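Local coordinates for protein CbbY (Rhodobacter sphaeroides, PDB 4UAS) that dephosphorylates xylulose-1,5-bisphosphate, a potent Rubisco inhibitor that Rubisco itself produces, as a magnesium-dependent sugar phosphatase of the haloacid dehalogenase superfamily, at residues A14-E17 against E18-R22; E40-R43 against E44-T48. All blocks are in the same frame, centred on the assembly; numbering follows the deposited sequence.

Contact 1 (14-17 with 18-22) is the entry into helix 17-31, and contact 2 (40-43 with 44-48) runs from helix 39-45 into the type I beta turn L45-T48. Their centres lie 12 Å apart and their side chains meet directly. E17, a substrate-binding residue, joins them: its OE1 sits 2.7 Å from Y42 OH in a probable hydrogen bond, while its CD packs 3.4 Å from L46 CD2. Nearby, R21 CD rests against Y42 CB at 3.6 Å. Both contacts border the catalytic pocket: T16 and H20 of contact 1 hydrogen-bond D10, a magnesium ligand, and the L46 side chain of contact 2 lies about 8 Å from the magnesium ion.

Contact 1. Residues A14-E17 against E18-R22; sequences AETE and ELHRR
T16 and H20 meet over the first turn of helix 17-31, their side chains side by side and pointing the same way, with T16 OG1 3.6 Å from H20 CD2. E17 also reaches this imidazole: with CG beside its backbone N (chi1 -73°) and the chain bent again at chi2, the carboxylate folds back until E17 OE1 is 3.5 Å from H20 CD2. Carboxylate and ring planes are 40° apart.

The backbone bonds start the helix. T16 O accepts from H20 N, and E17 O takes R21 N at 2.9 Å. Two waters serve amides at this N-terminal end: one bridges E15 O to L19 N, the other E15 OE2 to E18 N.

On another side of the helix, R21 grips E18 side-on in a salt bridge, NE to OE1 at 2.8 Å and NH2 to OE2 at 3.0 Å. Both oxygens are met on their syn side and lie nearly in the guanidinium plane. R39 and Y198 also bind this carboxylate. With an alanine at E18, R21 and R39 would probably lose a shared counter-charge, and the R21 guanidinium, still bonded to W37 O, would be held less firmly.

The polar tips of the first group have partners beyond the turn: T16 OG1 and H20 NE2 both bond D10 OD1, H20 ND1 bonds K78 NZ, and E17 OE1 bonds Y42 OH. T16 and H20 thus act as second-shell partners of the magnesium ligand D10, the inferred proton donor, and probably help fix its carboxylate, while E17, a substrate-binding residue, probably has its own oriented by Y42.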
loop_
_atom_site.group_PDB
_atom_site.type_symbol
_atom_site.label_atom_id
_atom_site.label_comp_id
_atom_site.label_asym_id
_atom_site.label_seq_id
_atom_site.Cartn_x
_atom_site.Cartn_y
_atom_site.Cartn_z
ATOM N N ALA A 14 -3.433 -3.190 -6.207
ATOM C CA ALA A 14 -2.822 -4.216 -7.003
ATOM C C ALA A 14 -2.108 -5.151 -6.075
ATOM O O ALA A 14 -1.654 -4.741 -5.021
ATOM C CB ALA A 14 -1.900 -3.637 -8.052
ATOM N N GLU A 15 -1.927 -6.398 -6.495
ATOM C CA GLU A 15 -1.064 -7.364 -5.802
ATOM C C GLU A 15 0.385 -7.064 -6.216
ATOM O O GLU A 15 0.841 -7.438 -7.307
ATOM C CB GLU A 15 -1.427 -8.782 -6.186
ATOM C CG GLU A 15 -2.544 -9.364 -5.379
ATOM C CD GLU A 15 -2.055 -9.797 -3.860
ATOM O OE1 GLU A 15 -2.844 -10.520 -3.259
ATOM O OE2 GLU A 15 -0.847 -9.651 -3.289
ATOM N N THR A 16 1.109 -6.379 -5.342
ATOM C CA THR A 16 2.471 -5.906 -5.612
ATOM C C THR A 16 3.521 -6.615 -4.825
ATOM O O THR A 16 4.717 -6.474 -5.119
ATOM C CB THR A 16 2.594 -4.413 -5.222
ATOM O OG1 THR A 16 2.215 -4.318 -3.863
ATOM C CG2 THR A 16 1.706 -3.517 -6.094
ATOM N N GLU A 17 3.187 -7.317 -3.713
ATOM C CA GLU A 17 4.231 -7.735 -2.775
ATOM C C GLU A 17 5.131 -8.768 -3.330
ATOM O O GLU A 17 6.338 -8.756 -2.955
ATOM C CB GLU A 17 3.705 -8.139 -1.435
ATOM C CG GLU A 17 3.244 -6.915 -0.627
ATOM C CD GLU A 17 4.307 -5.945 -0.174
ATOM O OE1 GLU A 17 5.533 -6.074 -0.420
ATOM O OE2 GLU A 17 3.923 -4.920 0.437
ATOM N N GLU A 18 4.718 -9.682 -4.220
ATOM C CA GLU A 18 5.690 -10.595 -4.786
ATOM C C GLU A 18 6.658 -9.841 -5.654
ATOM O O GLU A 18 7.824 -10.232 -5.762
ATOM C CB GLU A 18 4.990 -11.708 -5.544
ATOM C CG GLU A 18 4.574 -12.865 -4.735
ATOM C CD GLU A 18 5.774 -13.597 -4.132
ATOM O OE1 GLU A 18 6.247 -13.119 -3.149
ATOM O OE2 GLU A 18 6.164 -14.742 -4.604
ATOM N N LEU A 19 6.228 -8.777 -6.342
ATOM C CA LEU A 19 7.144 -7.978 -7.107
ATOM C C LEU A 19 8.116 -7.226 -6.200
ATOM O O LEU A 19 9.305 -7.085 -6.546
ATOM C CB LEU A 19 6.372 -7.024 -8.058
ATOM C CG LEU A 19 7.214 -6.489 -9.239
ATOM C CD1 LEU A 19 7.456 -7.615 -10.248
ATOM C CD2 LEU A 19 6.452 -5.366 -9.931
ATOM N N HIS A 20 7.644 -6.669 -5.096
ATOM C CA HIS A 20 8.542 -6.103 -4.122
ATOM C C HIS A 20 9.560 -7.119 -3.655
ATOM O O HIS A 20 10.745 -6.805 -3.551
ATOM C CB HIS A 20 7.776 -5.571 -2.899
ATOM C CG HIS A 20 7.079 -4.267 -3.121
ATOM N ND1 HIS A 20 7.762 -3.101 -3.307
ATOM C CD2 HIS A 20 5.751 -3.977 -3.171
ATOM C CE1 HIS A 20 6.868 -2.137 -3.485
ATOM N NE2 HIS A 20 5.656 -2.630 -3.397
ATOM N N ARG A 21 9.143 -8.346 -3.325
ATOM C CA ARG A 21 10.060 -9.388 -2.864
ATOM C C ARG A 21 11.119 -9.677 -3.892
ATOM O O ARG A 21 12.326 -9.756 -3.565
ATOM C CB ARG A 21 9.296 -10.638 -2.462
ATOM C CG ARG A 21 10.193 -11.698 -1.781
ATOM C CD ARG A 21 9.395 -12.916 -1.321
ATOM N NE ARG A 21 8.891 -13.751 -2.388
ATOM C CZ ARG A 21 9.511 -14.813 -2.896
ATOM N NH1 ARG A 21 10.692 -15.188 -2.470
ATOM N NH2 ARG A 21 8.912 -15.511 -3.843
ATOM N N ARG A 22 10.740 -9.762 -5.159
ATOM C CA ARG A 22 11.680 -9.956 -6.249
ATOM C C ARG A 22 12.660 -8.788 -6.277
ATOM O O ARG A 22 13.867 -8.983 -6.452
ATOM C CB ARG A 22 10.945 -10.104 -7.586
ATOM C CG ARG A 22 11.842 -10.185 -8.816
ATOM C CD ARG A 22 11.048 -10.425 -10.101
ATOM N NE ARG A 22 11.998 -10.399 -11.212
ATOM C CZ ARG A 22 11.605 -10.342 -12.490
ATOM N NH1 ARG A 22 10.354 -10.322 -12.779
ATOM N NH2 ARG A 22 12.492 -10.244 -13.437
HETATM O O HOH W 1 3.206 -8.878 -7.068
HETATM O O HOH W 2 1.825 -10.279 -4.725
#

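Contact 2. Residues E40-R43 against E44-T48; sequences EEYR and ELLTT
L46 lies across one face of the Y42 ring, a CH-pi contact one helical turn along the chain. From the start of the leucine, CB sits 3.4 Å from Y42 O, the carbonyl that accepts the hydrogen bond of L46 N. L46 CG stands over the ring, 4.1 Å from its centroid and 25° off the normal, offset toward the rim. A first torsion that leaves CG beside the leucine's backbone N (chi1 -82°) sets it there, and chi2 near 170° lays the two methyls along the aromatic: L46 CD1 is 3.7 Å from Y42 CD2 near the root of the ring, whereas L46 CD2 reaches Y42 CE2 and lies 3.9 Å from Y42 OH.

The neighbouring pair is looser, E41 CG touching L45 CD1. Under it the backbone still runs as helix: E41 O receives L45 N at 3.0 Å and, weakly, E44 N. A water spans E40 O and E44 OE2 on the exposed side. The chain then leaves through a type I turn from L45 to T48, with R54 and R57 of helix 51-61 binding its carbonyls and threonine hydroxyls.

L46 on one face, with helix 17-31 and R54 also against the side chain, probably limits the swing of the phenol and helps keep Y42 OH on the carboxylate of E17, a substrate-binding residue.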
loop_
_atom_site.group_PDB
_atom_site.type_symbol
_atom_site.label_atom_id
_atom_site.label_comp_id
_atom_site.label_asym_id
_atom_site.label_seq_id
_atom_site.Cartn_x
_atom_site.Cartn_y
_atom_site.Cartn_z
ATOM N N GLU A 40 8.090 -17.491 3.100
ATOM C CA GLU A 40 7.827 -17.687 4.510
ATOM C C GLU A 40 8.411 -16.522 5.325
ATOM O O GLU A 40 7.746 -15.957 6.215
ATOM C CB GLU A 40 8.424 -19.037 4.961
ATOM C CG GLU A 40 8.303 -19.281 6.438
ATOM C CD GLU A 40 8.711 -20.688 6.881
ATOM O OE1 GLU A 40 8.859 -21.591 6.094
ATOM O OE2 GLU A 40 8.693 -20.943 8.078
ATOM N N GLU A 41 9.670 -16.169 5.041
ATOM C CA GLU A 41 10.281 -15.072 5.799
ATOM C C GLU A 41 9.619 -13.735 5.402
ATOM O O GLU A 41 9.408 -12.866 6.256
ATOM C CB GLU A 41 11.771 -15.052 5.601
ATOM C CG GLU A 41 12.459 -13.888 6.268
ATOM C CD GLU A 41 13.921 -14.065 6.469
ATOM O OE1 GLU A 41 14.522 -14.841 5.746
ATOM O OE2 GLU A 41 14.476 -13.456 7.361
ATOM N N TYR A 42 9.308 -13.541 4.132
ATOM C CA TYR A 42 8.718 -12.276 3.731
ATOM C C TYR A 42 7.367 -12.058 4.367
ATOM O O TYR A 42 7.013 -10.913 4.770
ATOM C CB TYR A 42 8.669 -12.208 2.174
ATOM C CG TYR A 42 8.482 -10.792 1.679
ATOM C CD1 TYR A 42 9.451 -9.812 1.942
ATOM C CD2 TYR A 42 7.354 -10.392 0.974
ATOM C CE1 TYR A 42 9.349 -8.510 1.469
ATOM C CE2 TYR A 42 7.220 -9.116 0.501
ATOM C CZ TYR A 42 8.191 -8.171 0.728
ATOM O OH TYR A 42 8.053 -6.864 0.332
ATOM N N ARG A 43 6.563 -13.083 4.533
ATOM C CA ARG A 43 5.257 -12.931 5.220
ATOM C C ARG A 43 5.403 -12.385 6.607
ATOM O O ARG A 43 4.605 -11.563 7.021
ATOM C CB ARG A 43 4.550 -14.282 5.225
ATOM C CG ARG A 43 3.117 -14.205 5.806
ATOM C CD ARG A 43 2.431 -15.559 5.828
ATOM N NE ARG A 43 2.201 -16.013 4.461
ATOM C CZ ARG A 43 1.159 -15.797 3.692
ATOM N NH1 ARG A 43 0.051 -15.140 4.146
ATOM N NH2 ARG A 43 1.222 -16.118 2.447
ATOM N N GLU A 44 6.486 -12.778 7.316
ATOM C CA GLU A 44 6.771 -12.215 8.660
ATOM C C GLU A 44 7.263 -10.783 8.570
ATOM O O GLU A 44 6.765 -9.892 9.286
ATOM C CB GLU A 44 7.766 -13.093 9.375
ATOM C CG GLU A 44 7.315 -14.536 9.625
ATOM C CD GLU A 44 5.972 -14.618 10.336
ATOM O OE1 GLU A 44 5.815 -13.936 11.412
ATOM O OE2 GLU A 44 5.046 -15.354 9.798
ATOM N N LEU A 45 8.207 -10.544 7.689
ATOM C CA LEU A 45 8.749 -9.204 7.544
ATOM C C LEU A 45 7.730 -8.156 7.110
ATOM O O LEU A 45 7.918 -6.950 7.396
ATOM C CB LEU A 45 9.930 -9.243 6.565
ATOM C CG LEU A 45 11.207 -9.930 6.992
ATOM C CD1 LEU A 45 12.196 -10.020 5.837
ATOM C CD2 LEU A 45 11.799 -9.220 8.210
ATOM N N LEU A 46 6.680 -8.580 6.425
ATOM C CA LEU A 46 5.624 -7.701 5.985
ATOM C C LEU A 46 4.855 -7.078 7.112
ATOM O O LEU A 46 4.155 -6.074 6.870
ATOM C CB LEU A 46 4.675 -8.428 5.016
ATOM C CG LEU A 46 5.124 -8.507 3.544
ATOM C CD1 LEU A 46 4.225 -9.442 2.791
ATOM C CD2 LEU A 46 5.100 -7.143 2.915
ATOM N N THR A 47 4.939 -7.565 8.330
ATOM C CA THR A 47 4.264 -6.944 9.470
ATOM C C THR A 47 4.928 -5.633 9.868
ATOM O O THR A 47 4.326 -4.853 10.608
ATOM C CB THR A 47 4.087 -7.856 10.695
ATOM O OG1 THR A 47 5.389 -8.112 11.271
ATOM C CG2 THR A 47 3.409 -9.163 10.295
ATOM N N THR A 48 6.158 -5.391 9.387
ATOM C CA THR A 48 6.825 -4.067 9.471
ATOM C C THR A 48 6.651 -3.350 8.148
ATOM O O THR A 48 7.115 -3.818 7.113
ATOM C CB THR A 48 8.308 -4.240 9.785
ATOM O OG1 THR A 48 8.440 -4.957 11.018
ATOM C CG2 THR A 48 9.013 -2.942 9.811
HETATM O O HOH W 3 5.577 -16.973 7.494
#